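Local structure of lovastatin nonaketide synthase, polyketide synthase component (Aspergillus terreus, 7CPX) at residues F317-T322 with L356-A361; R233-G238 with A326-E331; R313-E318 with P426-V431. The protein builds the nonaketide precursor of the cholesterol-lowering drug lovastatin from malonyl-CoA, working as a homodimeric megasynthase together with the partner protein lovC. The protein carries 2 engineered substitutions. All coordinates share one frame; numbering follows the deposited sequence.

Interaction 1: residues F317-T322 with L356-A361; sequences FEAHGT and LFVGSA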
loop_
_atom_site.group_PDB
_atom_site.type_symbol
_atom_site.label_atom_id
_atom_site.label_comp_id
_atom_site.label_asym_id
_atom_site.label_seq_id
_atom_site.Cartn_x
_atom_site.Cartn_y
_atom_site.Cartn_z
ATOM N N PHE A 317 -51.188 14.464 -10.080
ATOM C CA PHE A 317 -50.035 14.442 -10.979
ATOM C C PHE A 317 -48.812 14.046 -10.161
ATOM O O PHE A 317 -48.238 14.877 -9.453
ATOM C CB PHE A 317 -49.837 15.794 -11.648
ATOM C CG PHE A 317 -48.880 15.762 -12.802
ATOM C CD1 PHE A 317 -47.516 15.759 -12.591
ATOM C CD2 PHE A 317 -49.349 15.740 -14.101
ATOM C CE1 PHE A 317 -46.638 15.729 -13.653
ATOM C CE2 PHE A 317 -48.479 15.706 -15.167
ATOM C CZ PHE A 317 -47.121 15.703 -14.945
ATOM N N GLU A 318 -48.414 12.782 -10.265
ATOM C CA GLU A 318 -47.193 12.345 -9.606
ATOM C C GLU A 318 -46.008 12.939 -10.348
ATOM O O GLU A 318 -45.516 12.365 -11.325
ATOM C CB GLU A 318 -47.108 10.821 -9.553
ATOM C CG GLU A 318 -46.237 10.295 -8.422
ATOM C CD GLU A 318 -44.756 10.536 -8.646
ATOM O OE1 GLU A 318 -44.345 10.716 -9.811
ATOM O OE2 GLU A 318 -43.997 10.531 -7.655
ATOM N N ALA A 319 -45.559 14.100 -9.894
ATOM C CA ALA A 319 -44.477 14.808 -10.548
ATOM C C ALA A 319 -43.141 14.136 -10.263
ATOM O O ALA A 319 -42.975 13.403 -9.284
ATOM C CB ALA A 319 -44.441 16.263 -10.086
ATOM N N HIS A 320 -42.183 14.387 -11.154
ATOM C CA HIS A 320 -40.811 13.976 -10.893
ATOM C C HIS A 320 -40.365 14.459 -9.520
ATOM O O HIS A 320 -39.822 13.682 -8.726
ATOM C CB HIS A 320 -39.897 14.520 -11.989
ATOM C CG HIS A 320 -38.553 13.865 -12.038
ATOM N ND1 HIS A 320 -38.356 12.546 -11.691
ATOM C CD2 HIS A 320 -37.341 14.341 -12.408
ATOM C CE1 HIS A 320 -37.080 12.241 -11.835
ATOM N NE2 HIS A 320 -36.442 13.313 -12.269
ATOM N N GLY A 321 -40.596 15.737 -9.224
ATOM C CA GLY A 321 -40.432 16.275 -7.886
ATOM C C GLY A 321 -39.209 15.765 -7.154
ATOM O O GLY A 321 -39.328 15.138 -6.097
ATOM N N THR A 322 -38.028 16.024 -7.708
ATOM C CA THR A 322 -36.785 15.536 -7.132
ATOM C C THR A 322 -36.177 16.494 -6.119
ATOM O O THR A 322 -35.207 16.126 -5.450
ATOM C CB THR A 322 -35.764 15.269 -8.243
ATOM O OG1 THR A 322 -35.345 16.512 -8.817
ATOM C CG2 THR A 322 -36.380 14.413 -9.320
ATOM N N LEU A 356 -55.053 21.277 -9.545
ATOM C CA LEU A 356 -54.487 20.015 -10.006
ATOM C C LEU A 356 -53.401 19.602 -9.021
ATOM O O LEU A 356 -52.299 20.158 -9.031
ATOM C CB LEU A 356 -53.937 20.157 -11.423
ATOM C CG LEU A 356 -53.341 18.901 -12.064
ATOM C CD1 LEU A 356 -53.342 19.031 -13.573
ATOM C CD2 LEU A 356 -51.929 18.643 -11.567
ATOM N N PHE A 357 -53.716 18.632 -8.167
ATOM C CA PHE A 357 -52.781 18.207 -7.137
ATOM C C PHE A 357 -51.539 17.589 -7.764
ATOM O O PHE A 357 -51.635 16.754 -8.668
ATOM C CB PHE A 357 -53.449 17.208 -6.197
ATOM C CG PHE A 357 -54.491 17.819 -5.306
ATOM C CD1 PHE A 357 -55.802 17.933 -5.727
ATOM C CD2 PHE A 357 -54.156 18.278 -4.046
ATOM C CE1 PHE A 357 -56.761 18.495 -4.909
ATOM C CE2 PHE A 357 -55.109 18.840 -3.222
ATOM C CZ PHE A 357 -56.415 18.950 -3.653
ATOM N N VAL A 358 -50.372 17.999 -7.276
ATOM C CA VAL A 358 -49.090 17.491 -7.747
ATOM C C VAL A 358 -48.323 16.980 -6.538
ATOM O O VAL A 358 -48.087 17.733 -5.586
ATOM C CB VAL A 358 -48.284 18.570 -8.488
ATOM C CG1 VAL A 358 -47.114 17.946 -9.215
ATOM C CG2 VAL A 358 -49.171 19.329 -9.460
ATOM N N GLY A 359 -47.930 15.711 -6.576
ATOM C CA GLY A 359 -47.196 15.128 -5.473
ATOM C C GLY A 359 -46.272 14.009 -5.899
ATOM O O GLY A 359 -46.711 13.036 -6.516
ATOM N N SER A 360 -44.995 14.123 -5.552
ATOM C CA SER A 360 -43.989 13.147 -5.945
ATOM C C SER A 360 -43.769 12.154 -4.813
ATOM O O SER A 360 -43.565 12.551 -3.661
ATOM C CB SER A 360 -42.671 13.833 -6.303
ATOM O OG SER A 360 -41.695 12.885 -6.699
ATOM N N ALA A 361 -43.812 10.862 -5.145
ATOM C CA ALA A 361 -43.535 9.831 -4.154
ATOM C C ALA A 361 -42.133 9.956 -3.588
ATOM O O ALA A 361 -41.875 9.484 -2.476
ATOM C CB ALA A 361 -43.717 8.446 -4.774
#
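Phe317 sets its ring obliquely against Val358 CG1 and Leu356 CD2, while Ala319 CB from its own segment lies in plane at the ring edge; Phe339 of helix 327-339 meets the same ring at a steep angle. The nearer apolar approach is through the stem, Phe317 CB lying 3.5 Å from Leu356 CD2. One face of the His320 imidazole is covered by Thr322 CG2, and Phe434 and His367 also meet this ring. The segments carry neighbouring parallel strands, 316-318 and 356-358, of a beta-alpha-beta crossover through helix 327-339 in the thiolase-type ketosynthase, and the loops that follow them. Phe317 and Val358 pair in register and point their side chains the same way from the sheet. With chi1 at -168° the CG1 branch of Val358 swings away from its backbone N and meets Ala319 CB at 3.3 Å. Gly359 N gives a hydrogen bond of 3.0 Å to Phe317 O, and Phe317 N makes a weak one to Phe357 O. Beyond the strands, Ser360 OG lies 2.9 Å from Ala319 O and is hydrogen-bonded to Lys362 NZ, which also bonds to His320 O. The loop after strand 316-318 carries His320, predicted to be an active-site residue for ketosynthase activity, beside Cys181 and His367. On the other face of the sheet from Phe317, Glu318 bends at chi2 (-71°) and reaches forward along the other chain, past Gly359 O, to the residues after strand 356-358. Its OE2 accepts from Ala361 N at 2.5 Å with the anti lone pair, the one directed away from OE1.

Interaction 2: residues R233-G238 with A326-E331; sequences RMWDAG and AGDPQE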
loop_
_atom_site.group_PDB
_atom_site.type_symbol
_atom_site.label_atom_id
_atom_site.label_comp_id
_atom_site.label_asym_id
_atom_site.label_seq_id
_atom_site.Cartn_x
_atom_site.Cartn_y
_atom_site.Cartn_z
ATOM N N ARG A 233 -36.838 17.582 -1.307
ATOM C CA ARG A 233 -37.844 18.591 -0.986
ATOM C C ARG A 233 -38.452 19.090 -2.291
ATOM O O ARG A 233 -37.994 20.066 -2.887
ATOM C CB ARG A 233 -37.229 19.727 -0.182
ATOM C CG ARG A 233 -36.687 19.300 1.169
ATOM C CD ARG A 233 -36.259 20.497 1.997
ATOM N NE ARG A 233 -36.728 20.396 3.374
ATOM C CZ ARG A 233 -36.089 19.748 4.339
ATOM N NH1 ARG A 233 -34.941 19.129 4.116
ATOM N NH2 ARG A 233 -36.616 19.719 5.559
ATOM N N MET A 234 -39.501 18.406 -2.735
ATOM C CA MET A 234 -40.151 18.748 -3.992
ATOM C C MET A 234 -40.708 20.164 -3.940
ATOM O O MET A 234 -41.484 20.505 -3.042
ATOM C CB MET A 234 -41.268 17.746 -4.283
ATOM C CG MET A 234 -42.178 18.130 -5.439
ATOM S SD MET A 234 -43.510 16.943 -5.670
ATOM C CE MET A 234 -44.540 17.829 -6.831
ATOM N N TRP A 235 -40.310 20.985 -4.908
ATOM C CA TRP A 235 -40.845 22.325 -5.129
ATOM C C TRP A 235 -40.749 23.215 -3.895
ATOM O O TRP A 235 -41.421 24.251 -3.833
ATOM C CB TRP A 235 -42.303 22.269 -5.601
ATOM C CG TRP A 235 -42.507 21.565 -6.912
ATOM C CD1 TRP A 235 -41.611 20.780 -7.574
ATOM C CD2 TRP A 235 -43.688 21.589 -7.721
ATOM N NE1 TRP A 235 -42.158 20.314 -8.741
ATOM C CE2 TRP A 235 -43.434 20.796 -8.855
ATOM C CE3 TRP A 235 -44.935 22.204 -7.594
ATOM C CZ2 TRP A 235 -44.381 20.602 -9.856
ATOM C CZ3 TRP A 235 -45.872 22.011 -8.587
ATOM C CH2 TRP A 235 -45.590 21.218 -9.702
ATOM N N ASP A 236 -39.932 22.847 -2.915
ATOM C CA ASP A 236 -39.822 23.612 -1.685
ATOM C C ASP A 236 -38.657 24.592 -1.766
ATOM O O ASP A 236 -37.710 24.413 -2.536
ATOM C CB ASP A 236 -39.633 22.680 -0.489
ATOM C CG ASP A 236 -39.740 23.402 0.838
ATOM O OD1 ASP A 236 -40.872 23.735 1.246
ATOM O OD2 ASP A 236 -38.691 23.637 1.474
ATOM N N ALA A 237 -38.740 25.646 -0.951
ATOM C CA ALA A 237 -37.659 26.621 -0.893
ATOM C C ALA A 237 -36.350 25.987 -0.450
ATOM O O ALA A 237 -35.278 26.513 -0.771
ATOM C CB ALA A 237 -38.032 27.762 0.052
ATOM N N GLY A 238 -36.409 24.871 0.273
ATOM C CA GLY A 238 -35.231 24.138 0.675
ATOM C C GLY A 238 -34.696 23.190 -0.371
ATOM O O GLY A 238 -33.820 22.375 -0.069
ATOM N N ALA A 326 -33.083 23.596 -9.880
ATOM C CA ALA A 326 -33.150 23.931 -11.296
ATOM C C ALA A 326 -34.161 23.088 -12.057
ATOM O O ALA A 326 -34.681 23.538 -13.084
ATOM C CB ALA A 326 -31.772 23.769 -11.942
ATOM N N GLY A 327 -34.454 21.881 -11.581
ATOM C CA GLY A 327 -35.348 20.989 -12.291
ATOM C C GLY A 327 -36.799 21.144 -11.887
ATOM O O GLY A 327 -37.692 21.112 -12.737
ATOM N N ASP A 328 -37.045 21.313 -10.588
ATOM C CA ASP A 328 -38.419 21.455 -10.113
ATOM C C ASP A 328 -39.146 22.614 -10.780
ATOM O O ASP A 328 -40.306 22.434 -11.190
ATOM C CB ASP A 328 -38.420 21.605 -8.588
ATOM C CG ASP A 328 -38.133 20.299 -7.874
ATOM O OD1 ASP A 328 -37.835 19.297 -8.556
ATOM O OD2 ASP A 328 -38.207 20.274 -6.628
ATOM N N PRO A 329 -38.562 23.810 -10.905
ATOM C CA PRO A 329 -39.275 24.886 -11.613
ATOM C C PRO A 329 -39.626 24.524 -13.043
ATOM O O PRO A 329 -40.714 24.872 -13.518
ATOM C CB PRO A 329 -38.289 26.061 -11.547
ATOM C CG PRO A 329 -37.384 25.744 -10.409
ATOM C CD PRO A 329 -37.256 24.258 -10.396
ATOM N N GLN A 330 -38.732 23.825 -13.745
ATOM C CA GLN A 330 -39.030 23.410 -15.110
ATOM C C GLN A 330 -40.233 22.481 -15.142
ATOM O O GLN A 330 -41.120 22.625 -15.991
ATOM C CB GLN A 330 -37.810 22.725 -15.726
ATOM C CG GLN A 330 -36.577 23.609 -15.825
ATOM C CD GLN A 330 -36.665 24.618 -16.952
ATOM O OE1 GLN A 330 -37.585 24.576 -17.769
ATOM N NE2 GLN A 330 -35.703 25.531 -17.004
ATOM N N GLU A 331 -40.284 21.522 -14.217
ATOM C CA GLU A 331 -41.410 20.596 -14.170
ATOM C C GLU A 331 -42.706 21.320 -13.838
ATOM O O GLU A 331 -43.754 21.030 -14.425
ATOM C CB GLU A 331 -41.142 19.500 -13.144
ATOM C CG GLU A 331 -42.252 18.477 -13.050
ATOM C CD GLU A 331 -41.890 17.315 -12.158
ATOM O OE1 GLU A 331 -41.034 17.491 -11.267
ATOM O OE2 GLU A 331 -42.459 16.223 -12.354
#
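Trp235 and Asp328 cross obliquely, indole and carboxylate planes 60° apart, with the CD1 corner of the ring 3.4 Å from Asp328 CB. The pair joins a type II beta turn, Arg233 to Asp236, to the first part of helix 327-339 in the ketosynthase. As the third residue of the turn, Trp235 presents its backbone N-H to the helix: Trp235 N donates to Asp328 OD2 at 2.8 Å in a nearly straight bond (173°). The donor meets the oxygen from above the carboxylate plane. Asp328 OD1 has a second, weak partner in Gly323 N, so the carboxylate bridges the turn and the loop that leads into the helix. Trp235 CG lies beside its own backbone N (chi1 -62°), and this brings the five-membered ring alongside the same aspartate. Met234 CE sits over one face of the indole, 3.7 Å above the plane, and other side chains of the helix, Ala332 and Ile335, continue the packing round the tryptophan. Glu331, one helical turn after Asp328, crosses the indole at about a right angle. Its extended chain carries OE1 to the ring edge, 4.0 Å from Trp235 NE1, but the hydrogen bond of OE1 is to Gly321 N. Glu331 therefore stands between the tryptophan and the loop of His320, the predicted active-site residue its side chain also touches. The polypeptide leaves the turn through an Asx turn, in which Asp236 OD2 accepts from Gly238 N at 2.9 Å.

Interaction 3: residues R313-E318 with P426-V431; sequences RCQFFE and PRRASV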
loop_
_atom_site.group_PDB
_atom_site.type_symbol
_atom_site.label_atom_id
_atom_site.label_comp_id
_atom_site.label_asym_id
_atom_site.label_seq_id
_atom_site.Cartn_x
_atom_site.Cartn_y
_atom_site.Cartn_z
ATOM N N ARG A 313 -58.855 15.938 -17.907
ATOM C CA ARG A 313 -57.656 16.248 -17.149
ATOM C C ARG A 313 -57.419 15.201 -16.065
ATOM O O ARG A 313 -58.285 14.380 -15.754
ATOM C CB ARG A 313 -57.783 17.630 -16.513
ATOM C CG ARG A 313 -56.475 18.382 -16.353
ATOM C CD ARG A 313 -56.305 19.459 -17.415
ATOM N NE ARG A 313 -57.472 20.327 -17.523
ATOM C CZ ARG A 313 -57.834 21.215 -16.608
ATOM N NH1 ARG A 313 -57.143 21.378 -15.492
ATOM N NH2 ARG A 313 -58.921 21.953 -16.814
ATOM N N CYS A 314 -56.222 15.243 -15.487
ATOM C CA CYS A 314 -55.883 14.400 -14.349
ATOM C C CYS A 314 -55.934 15.227 -13.072
ATOM O O CYS A 314 -55.323 16.297 -12.992
ATOM C CB CYS A 314 -54.496 13.779 -14.520
ATOM S SG CYS A 314 -53.168 14.978 -14.746
ATOM N N GLN A 315 -56.668 14.729 -12.079
ATOM C CA GLN A 315 -56.821 15.445 -10.819
ATOM C C GLN A 315 -55.586 15.338 -9.939
ATOM O O GLN A 315 -55.392 16.183 -9.059
ATOM C CB GLN A 315 -58.039 14.917 -10.062
ATOM C CG GLN A 315 -59.333 14.969 -10.861
ATOM C CD GLN A 315 -59.486 13.789 -11.803
ATOM O OE1 GLN A 315 -59.401 12.634 -11.388
ATOM N NE2 GLN A 315 -59.700 14.075 -13.081
ATOM N N PHE A 316 -54.755 14.324 -10.156
ATOM C CA PHE A 316 -53.501 14.161 -9.444
ATOM C C PHE A 316 -52.379 14.007 -10.457
ATOM O O PHE A 316 -52.586 13.501 -11.563
ATOM C CB PHE A 316 -53.543 12.948 -8.506
ATOM C CG PHE A 316 -52.250 12.684 -7.790
ATOM C CD1 PHE A 316 -51.699 13.634 -6.952
ATOM C CD2 PHE A 316 -51.593 11.480 -7.949
ATOM C CE1 PHE A 316 -50.511 13.391 -6.291
ATOM C CE2 PHE A 316 -50.407 11.227 -7.293
ATOM C CZ PHE A 316 -49.863 12.184 -6.461
ATOM N N PHE A 317 -51.188 14.464 -10.080
ATOM C CA PHE A 317 -50.035 14.442 -10.979
ATOM C C PHE A 317 -48.812 14.046 -10.161
ATOM O O PHE A 317 -48.238 14.877 -9.453
ATOM C CB PHE A 317 -49.837 15.794 -11.648
ATOM C CG PHE A 317 -48.880 15.762 -12.802
ATOM C CD1 PHE A 317 -47.516 15.759 -12.591
ATOM C CD2 PHE A 317 -49.349 15.740 -14.101
ATOM C CE1 PHE A 317 -46.638 15.729 -13.653
ATOM C CE2 PHE A 317 -48.479 15.706 -15.167
ATOM C CZ PHE A 317 -47.121 15.703 -14.945
ATOM N N GLU A 318 -48.414 12.782 -10.265
ATOM C CA GLU A 318 -47.193 12.345 -9.606
ATOM C C GLU A 318 -46.008 12.939 -10.348
ATOM O O GLU A 318 -45.516 12.365 -11.325
ATOM C CB GLU A 318 -47.108 10.821 -9.553
ATOM C CG GLU A 318 -46.237 10.295 -8.422
ATOM C CD GLU A 318 -44.756 10.536 -8.646
ATOM O OE1 GLU A 318 -44.345 10.716 -9.811
ATOM O OE2 GLU A 318 -43.997 10.531 -7.655
ATOM N N PRO A 426 -63.633 8.098 -14.643
ATOM C CA PRO A 426 -62.744 7.501 -13.642
ATOM C C PRO A 426 -61.779 8.526 -13.076
ATOM O O PRO A 426 -61.407 9.498 -13.738
ATOM C CB PRO A 426 -62.002 6.418 -14.429
ATOM C CG PRO A 426 -61.984 6.931 -15.818
ATOM C CD PRO A 426 -63.288 7.657 -16.006
ATOM N N ARG A 427 -61.377 8.302 -11.828
ATOM C CA ARG A 427 -60.300 9.093 -11.254
ATOM C C ARG A 427 -59.072 8.975 -12.143
ATOM O O ARG A 427 -58.708 7.876 -12.568
ATOM C CB ARG A 427 -59.978 8.613 -9.841
ATOM C CG ARG A 427 -61.084 8.852 -8.832
ATOM C CD ARG A 427 -60.627 8.496 -7.430
ATOM N NE ARG A 427 -60.573 7.055 -7.211
ATOM C CZ ARG A 427 -61.576 6.328 -6.739
ATOM N NH1 ARG A 427 -62.742 6.873 -6.433
ATOM N NH2 ARG A 427 -61.407 5.021 -6.573
ATOM N N ARG A 428 -58.445 10.109 -12.441
ATOM C CA ARG A 428 -57.313 10.149 -13.355
ATOM C C ARG A 428 -56.140 10.830 -12.670
ATOM O O ARG A 428 -56.289 11.923 -12.115
ATOM C CB ARG A 428 -57.673 10.878 -14.651
ATOM C CG ARG A 428 -56.579 10.819 -15.702
ATOM C CD ARG A 428 -57.030 11.421 -17.022
ATOM N NE ARG A 428 -58.201 10.743 -17.568
ATOM C CZ ARG A 428 -59.453 11.154 -17.415
ATOM N NH1 ARG A 428 -59.746 12.249 -16.731
ATOM N NH2 ARG A 428 -60.438 10.446 -17.959
ATOM N N ALA A 429 -54.983 10.183 -12.716
ATOM C CA ALA A 429 -53.733 10.714 -12.207
ATOM C C ALA A 429 -52.688 10.679 -13.313
ATOM O O ALA A 429 -52.859 10.028 -14.347
ATOM C CB ALA A 429 -53.247 9.919 -10.990
ATOM N N SER A 430 -51.592 11.393 -13.084
ATOM C CA SER A 430 -50.503 11.456 -14.045
ATOM C C SER A 430 -49.178 11.274 -13.323
ATOM O O SER A 430 -49.006 11.710 -12.184
ATOM C CB SER A 430 -50.513 12.779 -14.806
ATOM O OG SER A 430 -51.507 12.777 -15.814
ATOM N N VAL A 431 -48.244 10.622 -14.007
ATOM C CA VAL A 431 -46.927 10.317 -13.468
ATOM C C VAL A 431 -45.888 10.882 -14.419
ATOM O O VAL A 431 -45.953 10.637 -15.627
ATOM C CB VAL A 431 -46.715 8.804 -13.289
ATOM C CG1 VAL A 431 -45.377 8.532 -12.632
ATOM C CG2 VAL A 431 -47.839 8.196 -12.475
#
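Arg428 and Gln315 hold the beginning of this strand pair by bonds between side chain and backbone. Arg428 NH1 donates to Arg313 O at 2.8 Å, the oxygen lying at the edge of the guanidinium, close to its plane. A bend at chi3 (-59°) curls the arginine back to this carbonyl, and the same nitrogen also bonds to Glu311 O while NE forms a salt bridge with Glu446. In return, Gln315 OE1 receives Arg428 N at 2.9 Å, almost straight (175°), and shares its oxygen with Trp418 NE1; the amide and guanidinium planes stand steeply to each other. A further polar side chain, Ser430, bonds through OG to Tyr300 OH. Among bonds of backbone to backbone, Arg428 O takes weak ones from Gln315 N and Phe316 N, and Ser430 N gives a weak one to Phe316 O at 2.8 Å. Side chains meet on both faces of the sheet. On one, Ala429 CB touches the edge of the Phe316 ring near its plane, 3.8 Å from CD2, and Val431 CG2 is 4.0 Å from Glu318 CB; helix 369-386 packs here through Ala380 and Lys379. On the other, Ser430 CB approaches Phe317 CD2. Three successive parallel bridges, Phe316 with Ala429, Phe317 with Ser430 and Glu318 with Val431, align strand 316-318 with 428-435; with 356-358 on its other side it is an inner strand of the helix-flanked mixed sheet of the thiolase fold that ketosynthases share.

From the N terminus, residues 233-238 come first and are met by helix 327-339, so interaction 2 closes a loop of 87 intervening residues. Before that loop is closed, strand 316-318 opens the other two: interaction 1 returns after 33 residues, at strand 356-358, and interaction 3 after 107, at strand 428-435. The span of interaction 1 lies within that of interaction 3, both starting from the same strand, whereas interaction 2 crosses both. Interactions 1 and 3 join three neighbouring strands, 356-358, 316-318 and 428-435, in one sheet, and interaction 2 fastens the 233-238 turn to the crossover helix. Interactions 1 and 2 meet beside His320, where Glu331 reaches the backbone of the 317-322 segment.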